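Local coordinates for chitinase A (Cycas revoluta, PDB 4MNK), which probably hydrolyses chitin as a family 18, class V glycosidase, and is seen here in complex with N-acetylglucosamine oligosaccharide, at residues Asp84-Ala87 and Lys88-Asp92; Leu247-Asn250 and Asn251-Gly254; Thr59-Val62 and Arg63-Asn66. All blocks are in the same frame, centred on the assembly; numbering follows the deposited sequence.

Contact 1 (Asp84-Ala87 and Lys88-Asp92); sequences DNFA and KLNSD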
loop_
_atom_site.group_PDB
_atom_site.type_symbol
_atom_site.label_atom_id
_atom_site.label_comp_id
_atom_site.label_asym_id
_atom_site.label_seq_id
_atom_site.Cartn_x
_atom_site.Cartn_y
_atom_site.Cartn_z
ATOM N N ASP A 84 17.987 1.358 0.019
ATOM C CA ASP A 84 19.380 1.806 0.117
ATOM C C ASP A 84 19.462 3.308 0.369
ATOM O O ASP A 84 20.253 3.763 1.199
ATOM C CB ASP A 84 20.158 1.479 -1.165
ATOM C CG ASP A 84 20.318 -0.016 -1.404
ATOM O OD1 ASP A 84 20.064 -0.824 -0.488
ATOM O OD2 ASP A 84 20.701 -0.376 -2.536
ATOM N N ASN A 85 18.641 4.069 -0.353
ATOM C CA ASN A 85 18.610 5.517 -0.215
ATOM C C ASN A 85 18.116 5.980 1.153
ATOM O O ASN A 85 18.705 6.885 1.737
ATOM C CB ASN A 85 17.808 6.156 -1.351
ATOM C CG ASN A 85 18.582 6.206 -2.653
ATOM O OD1 ASN A 85 19.803 6.049 -2.667
ATOM N ND2 ASN A 85 17.876 6.429 -3.754
ATOM N N PHE A 86 17.056 5.358 1.668
ATOM C CA PHE A 86 16.591 5.654 3.027
ATOM C C PHE A 86 17.670 5.348 4.065
ATOM O O PHE A 86 17.878 6.124 4.999
ATOM C CB PHE A 86 15.316 4.883 3.372
ATOM C CG PHE A 86 14.041 5.629 3.074
ATOM C CD1 PHE A 86 13.155 5.148 2.117
ATOM C CD2 PHE A 86 13.712 6.795 3.765
ATOM C CE1 PHE A 86 11.967 5.819 1.845
ATOM C CE2 PHE A 86 12.530 7.475 3.494
ATOM C CZ PHE A 86 11.656 6.983 2.533
ATOM N N ALA A 87 18.360 4.221 3.898
ATOM C CA ALA A 87 19.410 3.823 4.835
ATOM C C ALA A 87 20.564 4.828 4.842
ATOM O O ALA A 87 21.082 5.174 5.907
ATOM C CB ALA A 87 19.907 2.419 4.522
ATOM N N LYS A 88 20.951 5.311 3.663
ATOM C CA LYS A 88 21.989 6.342 3.556
ATOM C C LYS A 88 21.519 7.656 4.172
ATOM O O LYS A 88 22.238 8.281 4.958
ATOM C CB LYS A 88 22.387 6.570 2.096
ATOM C CG LYS A 88 23.265 5.476 1.508
ATOM C CD LYS A 88 23.745 5.817 0.103
ATOM C CE LYS A 88 22.641 5.650 -0.932
ATOM N NZ LYS A 88 23.122 5.922 -2.315
ATOM N N LEU A 89 20.303 8.059 3.810
ATOM C CA LEU A 89 19.687 9.281 4.311
ATOM C C LEU A 89 19.631 9.330 5.832
ATOM O O LEU A 89 20.064 10.305 6.448
ATOM C CB LEU A 89 18.266 9.405 3.752
ATOM C CG LEU A 89 17.320 10.414 4.405
ATOM C CD1 LEU A 89 17.808 11.838 4.229
ATOM C CD2 LEU A 89 15.927 10.245 3.836
ATOM N N ASN A 90 19.090 8.274 6.432
ATOM C CA ASN A 90 18.714 8.321 7.839
ATOM C C ASN A 90 19.901 8.365 8.800
ATOM O O ASN A 90 19.752 8.762 9.952
ATOM C CB ASN A 90 17.756 7.176 8.179
ATOM C CG ASN A 90 16.431 7.280 7.438
ATOM O OD1 ASN A 90 16.064 8.347 6.941
ATOM N ND2 ASN A 90 15.706 6.169 7.362
ATOM N N SER A 91 21.078 7.979 8.308
ATOM C CA SER A 91 22.305 7.991 9.105
ATOM C C SER A 91 23.009 9.354 9.104
ATOM O O SER A 91 23.967 9.563 9.850
ATOM C CB SER A 91 23.258 6.902 8.602
ATOM O OG SER A 91 24.387 6.766 9.449
ATOM N N ASP A 92 22.523 10.277 8.276
ATOM C CA ASP A 92 23.179 11.561 8.031
ATOM C C ASP A 92 22.245 12.699 8.461
ATOM O O ASP A 92 21.266 13.001 7.778
ATOM C CB ASP A 92 23.517 11.642 6.534
ATOM C CG ASP A 92 24.297 12.896 6.141
ATOM O OD1 ASP A 92 25.025 12.814 5.128
ATOM O OD2 ASP A 92 24.176 13.954 6.793
#

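Contact 2 (Leu247-Asn250 and Asn251-Gly254); sequences LKNN and NEVG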
loop_
_atom_site.group_PDB
_atom_site.type_symbol
_atom_site.label_atom_id
_atom_site.label_comp_id
_atom_site.label_asym_id
_atom_site.label_seq_id
_atom_site.Cartn_x
_atom_site.Cartn_y
_atom_site.Cartn_z
ATOM N N LEU A 247 1.148 -23.947 -13.291
ATOM C CA LEU A 247 0.876 -25.226 -12.641
ATOM C C LEU A 247 1.766 -26.334 -13.179
ATOM O O LEU A 247 2.052 -26.387 -14.379
ATOM C CB LEU A 247 -0.594 -25.617 -12.812
ATOM C CG LEU A 247 -1.641 -24.707 -12.165
ATOM C CD1 LEU A 247 -3.028 -25.077 -12.653
ATOM C CD2 LEU A 247 -1.571 -24.765 -10.645
ATOM N N LYS A 248 2.200 -27.217 -12.285
ATOM C CA LYS A 248 2.960 -28.398 -12.682
ATOM C C LYS A 248 2.068 -29.369 -13.455
ATOM O O LYS A 248 2.496 -29.948 -14.456
ATOM C CB LYS A 248 3.585 -29.083 -11.462
ATOM C CG LYS A 248 4.605 -30.168 -11.809
ATOM C CD LYS A 248 5.338 -30.691 -10.577
ATOM C CE LYS A 248 6.503 -29.792 -10.178
ATOM N NZ LYS A 248 7.201 -30.294 -8.960
ATOM N N ASN A 249 0.831 -29.532 -12.984
ATOM C CA ASN A 249 -0.159 -30.400 -13.619
ATOM C C ASN A 249 -1.506 -29.697 -13.744
ATOM O O ASN A 249 -2.010 -29.139 -12.765
ATOM C CB ASN A 249 -0.327 -31.701 -12.825
ATOM C CG ASN A 249 0.989 -32.414 -12.584
ATOM O OD1 ASN A 249 1.723 -32.723 -13.524
ATOM N ND2 ASN A 249 1.294 -32.680 -11.319
ATOM N N ASN A 250 -2.084 -29.741 -14.942
ATOM C CA ASN A 250 -3.345 -29.045 -15.234
ATOM C C ASN A 250 -4.584 -29.620 -14.543
ATOM O O ASN A 250 -5.646 -28.996 -14.547
ATOM C CB ASN A 250 -3.576 -28.957 -16.748
ATOM C CG ASN A 250 -2.630 -27.988 -17.432
ATOM O OD1 ASN A 250 -1.649 -27.534 -16.844
ATOM N ND2 ASN A 250 -2.920 -27.670 -18.688
ATOM N N ASN A 251 -4.449 -30.806 -13.955
ATOM C CA ASN A 251 -5.554 -31.418 -13.213
ATOM C C ASN A 251 -5.472 -31.193 -11.699
ATOM O O ASN A 251 -6.340 -31.646 -10.949
ATOM C CB ASN A 251 -5.699 -32.908 -13.555
ATOM C CG ASN A 251 -4.423 -33.703 -13.320
ATOM O OD1 ASN A 251 -3.433 -33.189 -12.791
ATOM N ND2 ASN A 251 -4.446 -34.971 -13.711
ATOM N N GLU A 252 -4.423 -30.500 -11.263
ATOM C CA GLU A 252 -4.291 -30.085 -9.869
ATOM C C GLU A 252 -4.377 -28.569 -9.825
ATOM O O GLU A 252 -3.417 -27.868 -10.154
ATOM C CB GLU A 252 -2.987 -30.595 -9.258
ATOM C CG GLU A 252 -2.954 -32.105 -9.089
ATOM C CD GLU A 252 -1.693 -32.586 -8.417
ATOM O OE1 GLU A 252 -1.538 -32.354 -7.197
ATOM O OE2 GLU A 252 -0.864 -33.208 -9.111
ATOM N N VAL A 253 -5.544 -28.077 -9.419
ATOM C CA VAL A 253 -5.924 -26.685 -9.665
ATOM C C VAL A 253 -6.385 -25.925 -8.424
ATOM O O VAL A 253 -6.806 -24.771 -8.527
ATOM C CB VAL A 253 -7.034 -26.595 -10.749
ATOM C CG1 VAL A 253 -6.510 -27.049 -12.104
ATOM C CG2 VAL A 253 -8.264 -27.411 -10.343
ATOM N N GLY A 254 -6.316 -26.567 -7.261
ATOM C CA GLY A 254 -6.750 -25.942 -6.016
ATOM C C GLY A 254 -5.619 -25.225 -5.307
ATOM O O GLY A 254 -4.535 -25.048 -5.871
#

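Contact 3 (Thr59-Val62 and Arg63-Asn66); sequences TPTV and RRLN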
loop_
_atom_site.group_PDB
_atom_site.type_symbol
_atom_site.label_atom_id
_atom_site.label_comp_id
_atom_site.label_asym_id
_atom_site.label_seq_id
_atom_site.Cartn_x
_atom_site.Cartn_y
_atom_site.Cartn_z
ATOM N N THR A 59 -4.110 16.498 -8.053
ATOM C CA THR A 59 -5.087 16.830 -7.019
ATOM C C THR A 59 -6.315 17.580 -7.563
ATOM O O THR A 59 -7.442 17.152 -7.306
ATOM C CB THR A 59 -4.430 17.521 -5.798
ATOM O OG1 THR A 59 -3.416 16.657 -5.267
ATOM C CG2 THR A 59 -5.459 17.811 -4.716
ATOM N N PRO A 60 -6.113 18.669 -8.342
ATOM C CA PRO A 60 -7.286 19.299 -8.960
ATOM C C PRO A 60 -8.111 18.328 -9.811
ATOM O O PRO A 60 -9.339 18.400 -9.804
ATOM C CB PRO A 60 -6.679 20.407 -9.829
ATOM C CG PRO A 60 -5.384 20.722 -9.173
ATOM C CD PRO A 60 -4.876 19.421 -8.636
ATOM N N THR A 61 -7.445 17.411 -10.513
ATOM C CA THR A 61 -8.150 16.445 -11.353
ATOM C C THR A 61 -9.036 15.505 -10.538
ATOM O O THR A 61 -10.229 15.375 -10.825
ATOM C CB THR A 61 -7.184 15.634 -12.242
ATOM O OG1 THR A 61 -6.628 16.501 -13.233
ATOM C CG2 THR A 61 -7.903 14.486 -12.946
ATOM N N VAL A 62 -8.472 14.854 -9.525
ATOM C CA VAL A 62 -9.259 13.882 -8.767
ATOM C C VAL A 62 -10.370 14.558 -7.959
ATOM O O VAL A 62 -11.438 13.988 -7.776
ATOM C CB VAL A 62 -8.396 12.937 -7.881
ATOM C CG1 VAL A 62 -7.399 12.160 -8.738
ATOM C CG2 VAL A 62 -7.698 13.693 -6.746
ATOM N N ARG A 63 -10.139 15.791 -7.523
ATOM C CA ARG A 63 -11.145 16.504 -6.741
ATOM C C ARG A 63 -12.365 16.938 -7.563
ATOM O O ARG A 63 -13.416 17.216 -6.998
ATOM C CB ARG A 63 -10.531 17.687 -5.984
ATOM C CG ARG A 63 -9.527 17.285 -4.905
ATOM C CD ARG A 63 -9.161 18.455 -4.002
ATOM N NE ARG A 63 -10.018 18.505 -2.820
ATOM C CZ ARG A 63 -9.934 19.410 -1.848
ATOM N NH1 ARG A 63 -9.031 20.380 -1.901
ATOM N NH2 ARG A 63 -10.771 19.346 -0.823
ATOM N N ARG A 64 -12.243 16.966 -8.889
ATOM C CA ARG A 64 -13.366 17.380 -9.737
ATOM C C ARG A 64 -14.586 16.456 -9.600
ATOM O O ARG A 64 -15.727 16.913 -9.711
ATOM C CB ARG A 64 -12.934 17.510 -11.204
ATOM C CG ARG A 64 -13.093 16.245 -12.023
ATOM C CD ARG A 64 -12.307 16.279 -13.317
ATOM N NE ARG A 64 -12.590 15.093 -14.125
ATOM C CZ ARG A 64 -12.133 13.867 -13.870
ATOM N NH1 ARG A 64 -12.463 12.865 -14.671
ATOM N NH2 ARG A 64 -11.352 13.636 -12.818
ATOM N N LEU A 65 -14.343 15.170 -9.344
ATOM C CA LEU A 65 -15.420 14.182 -9.214
ATOM C C LEU A 65 -15.922 14.065 -7.782
ATOM O O LEU A 65 -17.059 13.664 -7.544
ATOM C CB LEU A 65 -14.966 12.806 -9.717
ATOM C CG LEU A 65 -14.469 12.679 -11.162
ATOM C CD1 LEU A 65 -14.061 11.243 -11.449
ATOM C CD2 LEU A 65 -15.509 13.145 -12.178
ATOM N N ASN A 66 -15.053 14.399 -6.831
ATOM C CA ASN A 66 -15.382 14.363 -5.411
ATOM C C ASN A 66 -14.553 15.423 -4.697
ATOM O O ASN A 66 -13.454 15.136 -4.220
ATOM C CB ASN A 66 -15.120 12.967 -4.827
ATOM C CG ASN A 66 -15.415 12.883 -3.334
ATOM O OD1 ASN A 66 -16.044 13.771 -2.754
ATOM N ND2 ASN A 66 -14.954 11.809 -2.704
#

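Contact 1 (Asp84-Ala87 and Lys88-Asp92)
Asp84, Asn85 and Phe86 offer their backbone carbonyls to Lys88, Leu89 and Asn90, four residues on. These i to i+4 bonds are regular; the one from Leu89 N to Asn85 O measures 2.9 Å.

Among the polar side chains, Lys88 lies alongside Asn85. Its chain bends at chi3 (-75°), which brings the ammonium back to the Asn85 amide, where NZ meets OD1 in a weak hydrogen bond of 3.3 Å. On the way, Lys88 CG passes 3.5 Å from Asp84 O. The Asp84 carboxylate has the opposite charge but is too far for a salt bridge, its OD2 lying 6.8 Å from Lys88 NZ.

On another side the contact is apolar: Leu89 CD2 rests 4.1 Å from CD2 of the Phe86 ring, and the two side chains run together. The buried Asn90 amide adds a polar neighbour, crossing the ring obliquely with its plane turned 47°. Phe86 also stacks with Tyr119, Leu89 packs on Phe43 and Phe99, and Asn90 touches helix 125-149.

With Asp84 and Lys88 exposed and Phe86, Leu89 and Asn90 buried, this is an amphipathic helix in the connection after barrel strand 70-77; Asp92 then N-caps helix 93-110, which leads to strand 114-119.

Contact 2 (Leu247-Asn250 and Asn251-Gly254)
The Asn249 amide and the Glu252 carboxylate lie side by side with their planes only 17° apart, yet they do not meet edge to edge. Asn249 ND2 donates to Glu252 OE2 over 3.1 Å, coming from above the carboxylate plane, while the oxygen itself is tilted out of the amide plane. The bond is bent, with an N-H...O angle of 143°.

This polar pair bridges the ends of a type I beta turn from Asn249 to Glu252, in the loop that leaves strand 234-247. Within the turn, Glu252 N donates to Asn249 O at 3.2 Å, again from well above the carbonyl plane. The same two residues are therefore joined twice, once through backbone and once through side chains. Asn251, at the turn's corner, has its CG in the crowded position between backbone N and carbonyl carbon (chi1 56°), and this folds OD1 back to 3.4 Å from Asn249 CB. An alanine in place of Asn249 would remove the amide and is likely to leave the Glu252 carboxylate without this donor and freer to swing away from the turn.

Behind the turn, Leu247 at the strand end brings CD2 to 3.6 Å from the carbonyl oxygen Glu252 O, and its CD1 makes the apolar contact, 4.0 Å from Val253 CG1. Backbone bonds from Leu247 to Asn299 and from Lys248 to Pro258, together with those from Val253 O to Trp301 NE1 and Gly254 O to Thr202 OG1, tie the loop to its surroundings. The antiparallel strands 262-270 and 300-304 that pair with 234-247 are consistent with the alpha+beta insertion of class V chitinases. Across the turn, Val253 CG1 closes to 3.2 Å from Asn250 O.

Contact 3 (Thr59-Val62 and Arg63-Asn66)
Thr59 O takes the Arg63 N-H in a regular i to i+4 bond of 3.0 Å, but one residue later the pattern tightens: Arg64 N donates mainly to Thr61 O, three residues back, at 3.2 Å, and only weakly to Pro60 O. This is the C-terminal turn of helix 52-63, where the chain swings out toward strand 70-77 of the barrel.

Arg64 gives the turn a side-chain clasp. Its chain runs extended from CG to NE after an unusual chi1 of 91° and lies beside Thr61, returning the guanidinium to the backbone it has just left. NH2 donates to Thr61 O at 2.9 Å and nearly straight (161°), with the oxygen at the guanidinium edge and in its plane. Thr61 O is thus gripped twice, Arg64 N and NH2 reaching it from opposite faces of the carbonyl plane. A positive group here probably complements the negative end of the helix dipole. The other terminal nitrogen, NH1, binds Ser21 O, and Leu65 CG sits over one guanidinium face, offset toward the rim.

Arg63 runs alongside Thr59, whose OG1 bonds instead to Thr71 OG1, while the Thr61 hydroxyl pairs with Asp57 O. Between Thr59 and Arg63 the touch is aliphatic, with Thr59 CG2 3.8 Å from Arg63 CD.

Overall arrangement
Along the chain, contact 3 comes first, then contact 1, then contact 2, all within the family 18 region; contacts 3 and 1 belong to the barrel part, contact 2 probably to the inserted alpha+beta part. Contact 3 ends helix 52-63 before strand 70-77, and helix 80-90, which carries contact 1, follows that strand. The centres of contacts 1 and 3 are nevertheless 35 Å apart. The centre of contact 2 lies 45 Å from each of theirs, and no two touch. All three shape local turns and helix ends at the periphery; none of their residues lines a sugar pocket, though Phe86 of contact 1 stacks on Tyr119, between pocket residues Asp118 and Glu120.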